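Local coordinates for protein fatty acid biosynthesis transcriptional regulator (PDB 6JBX) that binds operator DNA as a MarR-family dimer and represses the pneumococcal fatty acid synthesis pathway, with acyl-ACP as co-repressor, at residues 26-30 with 41-45; 56-60 with 98-102. One frame throughout, in Å; residues are numbered along the deposited sequence.

Both contacts belong to the winged helix-turn-helix architecture of a MarR-type regulator and both end on a DNA phosphate, yet their centres lie about 23 Å apart. Both are partly buried. Contact 1, its centre about 9 Å from the chain centre and none of its touching residues exposed, packs helix 11-34 against the start of helix 43-54 through a buried isoleucine and a glutamate carboxylate that accepts from a backbone N-H. Contact 2, centred about 17 Å out with two exposed residues, joins the loop before helix 60-67 to strand 99-103 by two backbone hydrogen bonds, one weak, and a histidine ring N-H. Each takes a different phosphate: a serine hydroxyl at 41-45 binds one on chain C, a backbone N-H at 98-102 one on chain D.

Contact 1 (26-30 with 41-45); sequences LVIEE and ISIKE. With nucleotides of chain C.
Ile-43 pushes its branched side chain against one side of helix 11-34, and this is the tight part of the contact. Its CD1 reaches Glu-29 CB at 3.6 Å, with CG1 anti to the backbone N (chi1 -173°), while CG2 lies beside Glu-30 OE2, 3.4 Å away and close to the carboxylate plane. A beta-branched apolar residue suits this buried place because its two arms fill different directions. Glu-30 OE2 accepts from Ile-43 N at 2.9 Å in a nearly straight bond (174°), the donor standing above the carboxylate plane; its other oxygen, OE1, pairs with Arg-34. Ser-42 N-caps helix 43-54: its OG accepts from Glu-45 N at 2.9 Å, and Glu-45 OE2 answers by taking Ser-42 N on its anti lone pair, a capping box. Ser-42 OG also donates to OP1 of DG13 of chain C. The looser side is Lys-44, whose long chain bends so that NZ comes only to 3.8 Å from Leu-26 CD1; this is the DNA side, where a long cationic chain fits against a phosphate. Around this junction, Glu-29 and Ile-43 meet helix 105-125, Glu-45 reaches helix 71-84, and Leu-26 packs on Phe-22 of the second subunit.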
loop_
_atom_site.group_PDB
_atom_site.type_symbol
_atom_site.label_atom_id
_atom_site.label_comp_id
_atom_site.label_asym_id
_atom_site.label_seq_id
_atom_site.Cartn_x
_atom_site.Cartn_y
_atom_site.Cartn_z
ATOM N N LEU A 26 1.914 0.834 -4.204
ATOM C CA LEU A 26 3.203 0.113 -4.034
ATOM C C LEU A 26 3.739 -0.350 -5.397
ATOM O O LEU A 26 4.916 -0.313 -5.607
ATOM C CB LEU A 26 3.049 -1.079 -3.076
ATOM C CG LEU A 26 2.941 -0.725 -1.589
ATOM C CD1 LEU A 26 3.096 -1.940 -0.699
ATOM C CD2 LEU A 26 3.917 0.344 -1.161
ATOM N N VAL A 27 2.877 -0.756 -6.307
ATOM C CA VAL A 27 3.269 -1.087 -7.652
ATOM C C VAL A 27 3.823 0.139 -8.384
ATOM O O VAL A 27 4.817 0.041 -9.073
ATOM C CB VAL A 27 2.103 -1.721 -8.430
ATOM C CG1 VAL A 27 2.520 -2.033 -9.840
ATOM C CG2 VAL A 27 1.627 -3.008 -7.753
ATOM N N ILE A 28 3.177 1.289 -8.276
ATOM C CA ILE A 28 3.648 2.478 -8.948
ATOM C C ILE A 28 5.012 2.890 -8.382
ATOM O O ILE A 28 5.899 3.269 -9.139
ATOM C CB ILE A 28 2.606 3.604 -8.861
ATOM C CG1 ILE A 28 1.417 3.252 -9.755
ATOM C CG2 ILE A 28 3.245 4.940 -9.239
ATOM C CD1 ILE A 28 0.248 4.181 -9.653
ATOM N N GLU A 29 5.218 2.771 -7.092
ATOM C CA GLU A 29 6.507 3.112 -6.525
ATOM C C GLU A 29 7.601 2.142 -7.007
ATOM O O GLU A 29 8.708 2.543 -7.282
ATOM C CB GLU A 29 6.459 3.057 -5.006
ATOM C CG GLU A 29 5.550 4.095 -4.379
ATOM C CD GLU A 29 5.709 4.187 -2.864
ATOM O OE1 GLU A 29 5.582 3.144 -2.175
ATOM O OE2 GLU A 29 6.008 5.283 -2.392
ATOM N N GLU A 30 7.287 0.874 -7.046
ATOM C CA GLU A 30 8.216 -0.119 -7.526
ATOM C C GLU A 30 8.557 0.159 -9.001
ATOM O O GLU A 30 9.698 0.086 -9.351
ATOM C CB GLU A 30 7.658 -1.520 -7.306
ATOM C CG GLU A 30 8.490 -2.599 -7.983
ATOM C CD GLU A 30 9.155 -3.666 -7.121
ATOM O OE1 GLU A 30 9.878 -4.504 -7.707
ATOM O OE2 GLU A 30 8.943 -3.694 -5.867
ATOM N N ILE A 41 16.474 -3.000 -7.025
ATOM C CA ILE A 41 15.960 -2.695 -5.692
ATOM C C ILE A 41 14.428 -2.633 -5.768
ATOM O O ILE A 41 13.862 -1.842 -6.510
ATOM C CB ILE A 41 16.549 -1.381 -5.151
ATOM C CG1 ILE A 41 18.028 -1.518 -4.786
ATOM C CG2 ILE A 41 15.752 -0.869 -3.952
ATOM C CD1 ILE A 41 18.296 -2.537 -3.687
ATOM N N SER A 42 13.794 -3.505 -5.027
ATOM C CA SER A 42 12.364 -3.561 -4.920
ATOM C C SER A 42 11.873 -2.498 -3.931
ATOM O O SER A 42 12.647 -1.958 -3.115
ATOM C CB SER A 42 11.950 -4.914 -4.399
ATOM O OG SER A 42 12.178 -4.906 -2.985
ATOM N N ILE A 43 10.561 -2.264 -3.933
ATOM C CA ILE A 43 10.022 -1.272 -3.009
ATOM C C ILE A 43 10.223 -1.755 -1.572
ATOM O O ILE A 43 10.507 -0.935 -0.703
ATOM C CB ILE A 43 8.552 -0.901 -3.320
ATOM C CG1 ILE A 43 8.080 0.256 -2.435
ATOM C CG2 ILE A 43 7.596 -2.108 -3.201
ATOM C CD1 ILE A 43 8.748 1.589 -2.709
ATOM N N LYS A 44 10.150 -3.053 -1.302
ATOM C CA LYS A 44 10.379 -3.538 0.073
ATOM C C LYS A 44 11.842 -3.374 0.490
ATOM O O LYS A 44 12.110 -2.973 1.635
ATOM C CB LYS A 44 9.969 -4.995 0.235
ATOM C CG LYS A 44 8.473 -5.218 0.127
ATOM C CD LYS A 44 7.754 -4.326 1.092
ATOM C CE LYS A 44 6.277 -4.599 1.204
ATOM N NZ LYS A 44 5.598 -3.379 1.710
ATOM N N GLU A 45 12.781 -3.592 -0.424
ATOM C CA GLU A 45 14.181 -3.333 -0.086
ATOM C C GLU A 45 14.374 -1.833 0.112
ATOM O O GLU A 45 15.154 -1.435 0.972
ATOM C CB GLU A 45 15.177 -3.812 -1.158
ATOM C CG GLU A 45 15.248 -5.326 -1.291
ATOM C CD GLU A 45 15.987 -5.811 -2.539
ATOM O OE1 GLU A 45 16.931 -6.643 -2.381
ATOM O OE2 GLU A 45 15.629 -5.357 -3.674
ATOM P P DG C 13 12.206 -8.556 -1.747
ATOM O OP1 DG C 13 11.739 -7.219 -2.130
ATOM O OP2 DG C 13 13.512 -8.764 -1.024
ATOM O "O5'" DG C 13 11.063 -9.194 -0.855
ATOM C "C5'" DG C 13 9.685 -9.030 -1.210
ATOM C "C4'" DG C 13 8.864 -9.740 -0.167
ATOM O "O4'" DG C 13 9.111 -11.146 -0.326
ATOM C "C3'" DG C 13 9.223 -9.413 1.297
ATOM O "O3'" DG C 13 8.025 -8.970 1.944
ATOM C "C2'" DG C 13 9.799 -10.709 1.841
ATOM C "C1'" DG C 13 9.139 -11.753 0.936
ATOM N N9 DG C 13 9.802 -13.036 0.761
ATOM C C8 DG C 13 11.120 -13.262 0.439
ATOM N N7 DG C 13 11.400 -14.526 0.282
ATOM C C5 DG C 13 10.181 -15.169 0.454
ATOM C C6 DG C 13 9.855 -16.538 0.397
ATOM O O6 DG C 13 10.604 -17.505 0.181
ATOM N N1 DG C 13 8.508 -16.753 0.666
ATOM C C2 DG C 13 7.585 -15.769 0.926
ATOM N N2 DG C 13 6.330 -16.174 1.144
ATOM N N3 DG C 13 7.873 -14.482 0.966
ATOM C C4 DG C 13 9.189 -14.260 0.766
#

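Contact 2 (56-60 with 98-102); sequences PDVTP and VVHLH. With nucleotides of chain D.
Residues 56-60 run beside residues 98-102, their end-to-end directions 134° apart, held by two backbone bonds: Leu-101 N to Val-58 O at 2.8 Å, and a weak one from Asp-57 N to Leu-101 O. The ring of His-100 adds a third link, ND1 donating to Asp-57 O at 3.0 Å on a lone pair in the carbonyl plane; the acceptor sits at the ring edge, tilted 16° from the ring plane. Val-98 CG1 lies over one face of the same ring, offset toward its rim, and touches Thr-59 CG2 at 3.8 Å. Leu-101, with CG anti to its carbonyl carbon (chi1 -55°), carries CD1 to Pro-60, whose CD also lies 4.0 Å from Val-99 CB. Such apolar groups suit the inward side, where Leu-101 continues onto Val-63 and Leu-78. Thr-59, small and hydroxylated, is the N-cap of helix 60-67, its OG1 bonded to Gln-62 N, and proline fits the first turn since it has no N-H to satisfy there. At the DNA end, Val-99 N donates to OP1 of DA5 of chain D at 2.8 Å, nearly straight, and Pro-60 CD packs on that oxygen. With strand 87-91 alongside, this is the winged helix-turn-helix of MarR proteins, where the second strand of the wing hydrogen-bonds to the loop before helix 60-67 and both border a backbone phosphate.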
loop_
_atom_site.group_PDB
_atom_site.type_symbol
_atom_site.label_atom_id
_atom_site.label_comp_id
_atom_site.label_asym_id
_atom_site.label_seq_id
_atom_site.Cartn_x
_atom_site.Cartn_y
_atom_site.Cartn_z
ATOM N N PRO A 56 21.476 6.182 10.815
ATOM C CA PRO A 56 22.764 5.480 10.688
ATOM C C PRO A 56 23.110 4.716 11.980
ATOM O O PRO A 56 22.760 5.174 13.079
ATOM C CB PRO A 56 23.756 6.607 10.384
ATOM C CG PRO A 56 22.918 7.587 9.587
ATOM C CD PRO A 56 21.552 7.527 10.241
ATOM N N ASP A 57 23.707 3.530 11.809
ATOM C CA ASP A 57 24.095 2.582 12.886
ATOM C C ASP A 57 22.897 1.872 13.548
ATOM O O ASP A 57 23.068 1.175 14.544
ATOM C CB ASP A 57 24.995 3.259 13.924
ATOM C CG ASP A 57 26.365 3.576 13.357
ATOM O OD1 ASP A 57 26.723 3.000 12.287
ATOM O OD2 ASP A 57 27.057 4.393 13.973
ATOM N N VAL A 58 21.718 1.936 12.969
ATOM C CA VAL A 58 20.606 1.167 13.477
ATOM C C VAL A 58 20.926 -0.337 13.418
ATOM O O VAL A 58 21.762 -0.838 12.659
ATOM C CB VAL A 58 19.339 1.531 12.684
ATOM C CG1 VAL A 58 19.467 1.142 11.213
ATOM C CG2 VAL A 58 18.087 0.927 13.298
ATOM N N THR A 59 20.270 -1.100 14.256
ATOM C CA THR A 59 20.553 -2.530 14.314
ATOM C C THR A 59 19.448 -3.329 13.603
ATOM O O THR A 59 18.325 -2.846 13.438
ATOM C CB THR A 59 20.648 -3.012 15.772
ATOM O OG1 THR A 59 19.328 -3.091 16.315
ATOM C CG2 THR A 59 21.468 -2.095 16.648
ATOM N N PRO A 60 19.730 -4.593 13.283
ATOM C CA PRO A 60 18.643 -5.381 12.694
ATOM C C PRO A 60 17.356 -5.406 13.530
ATOM O O PRO A 60 16.249 -5.296 12.966
ATOM C CB PRO A 60 19.223 -6.793 12.616
ATOM C CG PRO A 60 20.678 -6.540 12.328
ATOM C CD PRO A 60 21.002 -5.336 13.194
ATOM N N VAL A 98 25.805 -7.493 18.711
ATOM C CA VAL A 98 25.066 -6.431 18.059
ATOM C C VAL A 98 25.760 -6.091 16.744
ATOM O O VAL A 98 26.993 -6.204 16.631
ATOM C CB VAL A 98 24.922 -5.212 18.986
ATOM C CG1 VAL A 98 24.406 -3.972 18.267
ATOM C CG2 VAL A 98 24.021 -5.578 20.160
ATOM N N VAL A 99 24.912 -5.759 15.760
ATOM C CA VAL A 99 25.353 -5.343 14.419
ATOM C C VAL A 99 24.826 -3.934 14.178
ATOM O O VAL A 99 23.678 -3.651 14.451
ATOM C CB VAL A 99 24.899 -6.330 13.319
ATOM C CG1 VAL A 99 25.018 -5.744 11.917
ATOM C CG2 VAL A 99 25.675 -7.638 13.383
ATOM N N HIS A 100 25.695 -3.074 13.684
ATOM C CA HIS A 100 25.318 -1.723 13.311
ATOM C C HIS A 100 25.282 -1.633 11.783
ATOM O O HIS A 100 26.204 -2.092 11.103
ATOM C CB HIS A 100 26.301 -0.698 13.899
ATOM C CG HIS A 100 26.318 -0.653 15.394
ATOM N ND1 HIS A 100 25.210 -0.284 16.145
ATOM C CD2 HIS A 100 27.302 -0.908 16.280
ATOM C CE1 HIS A 100 25.510 -0.320 17.424
ATOM N NE2 HIS A 100 26.792 -0.688 17.530
ATOM N N LEU A 101 24.225 -1.040 11.251
ATOM C CA LEU A 101 24.038 -0.996 9.790
ATOM C C LEU A 101 24.232 0.437 9.307
ATOM O O LEU A 101 23.783 1.366 9.952
ATOM C CB LEU A 101 22.627 -1.451 9.432
ATOM C CG LEU A 101 22.212 -2.813 9.955
ATOM C CD1 LEU A 101 20.701 -2.937 9.876
ATOM C CD2 LEU A 101 22.904 -3.929 9.194
ATOM N N HIS A 102 24.802 0.591 8.129
ATOM C CA HIS A 102 24.861 1.927 7.508
ATOM C C HIS A 102 24.907 1.780 5.985
ATOM O O HIS A 102 25.287 0.694 5.432
ATOM C CB HIS A 102 26.041 2.741 8.051
ATOM C CG HIS A 102 27.384 2.208 7.677
ATOM N ND1 HIS A 102 27.995 2.517 6.470
ATOM C CD2 HIS A 102 28.263 1.448 8.366
ATOM C CE1 HIS A 102 29.185 1.945 6.423
ATOM N NE2 HIS A 102 29.379 1.287 7.579
ATOM P P DA D 5 21.121 -7.068 16.518
ATOM O OP1 DA D 5 22.170 -6.123 16.026
ATOM O OP2 DA D 5 19.700 -6.620 16.602
ATOM O "O5'" DA D 5 21.226 -8.407 15.678
ATOM C "C5'" DA D 5 22.512 -8.896 15.393
ATOM C "C4'" DA D 5 22.447 -10.318 14.904
ATOM O "O4'" DA D 5 21.610 -11.122 15.747
ATOM C "C3'" DA D 5 21.883 -10.515 13.490
ATOM O "O3'" DA D 5 23.007 -10.497 12.599
ATOM C "C2'" DA D 5 21.187 -11.868 13.590
ATOM C "C1'" DA D 5 21.489 -12.324 15.027
ATOM N N9 DA D 5 20.435 -13.122 15.646
ATOM C C8 DA D 5 19.238 -12.691 16.158
ATOM N N7 DA D 5 18.478 -13.661 16.612
ATOM C C5 DA D 5 19.231 -14.806 16.387
ATOM C C6 DA D 5 18.978 -16.165 16.638
ATOM N N6 DA D 5 17.859 -16.613 17.210
ATOM N N1 DA D 5 19.921 -17.060 16.268
ATOM C C2 DA D 5 21.047 -16.605 15.695
ATOM N N3 DA D 5 21.405 -15.345 15.420
ATOM C C4 DA D 5 20.432 -14.490 15.783
ATOM P P DA D 4 18.406 -7.480 22.591
ATOM O OP1 DA D 4 18.902 -6.112 22.819
ATOM O OP2 DA D 4 16.970 -7.719 22.316
ATOM O "O5'" DA D 4 19.295 -8.112 21.436
ATOM C "C5'" DA D 4 20.716 -7.922 21.442
ATOM C "C4'" DA D 4 21.328 -8.487 20.180
ATOM O "O4'" DA D 4 21.363 -9.934 20.240
ATOM C "C3'" DA D 4 20.597 -8.133 18.885
ATOM O "O3'" DA D 4 21.570 -7.606 17.982
ATOM C "C2'" DA D 4 19.955 -9.451 18.474
ATOM C "C1'" DA D 4 20.933 -10.472 19.006
ATOM N N9 DA D 4 20.402 -11.804 19.282
ATOM C C8 DA D 4 19.216 -12.108 19.897
ATOM N N7 DA D 4 19.034 -13.394 20.086
ATOM C C5 DA D 4 20.187 -13.971 19.574
ATOM C C6 DA D 4 20.608 -15.305 19.479
ATOM N N6 DA D 4 19.886 -16.335 19.918
ATOM N N1 DA D 4 21.818 -15.549 18.924
ATOM C C2 DA D 4 22.550 -14.504 18.504
ATOM N N3 DA D 4 22.255 -13.203 18.535
ATOM C C4 DA D 4 21.045 -13.003 19.089
#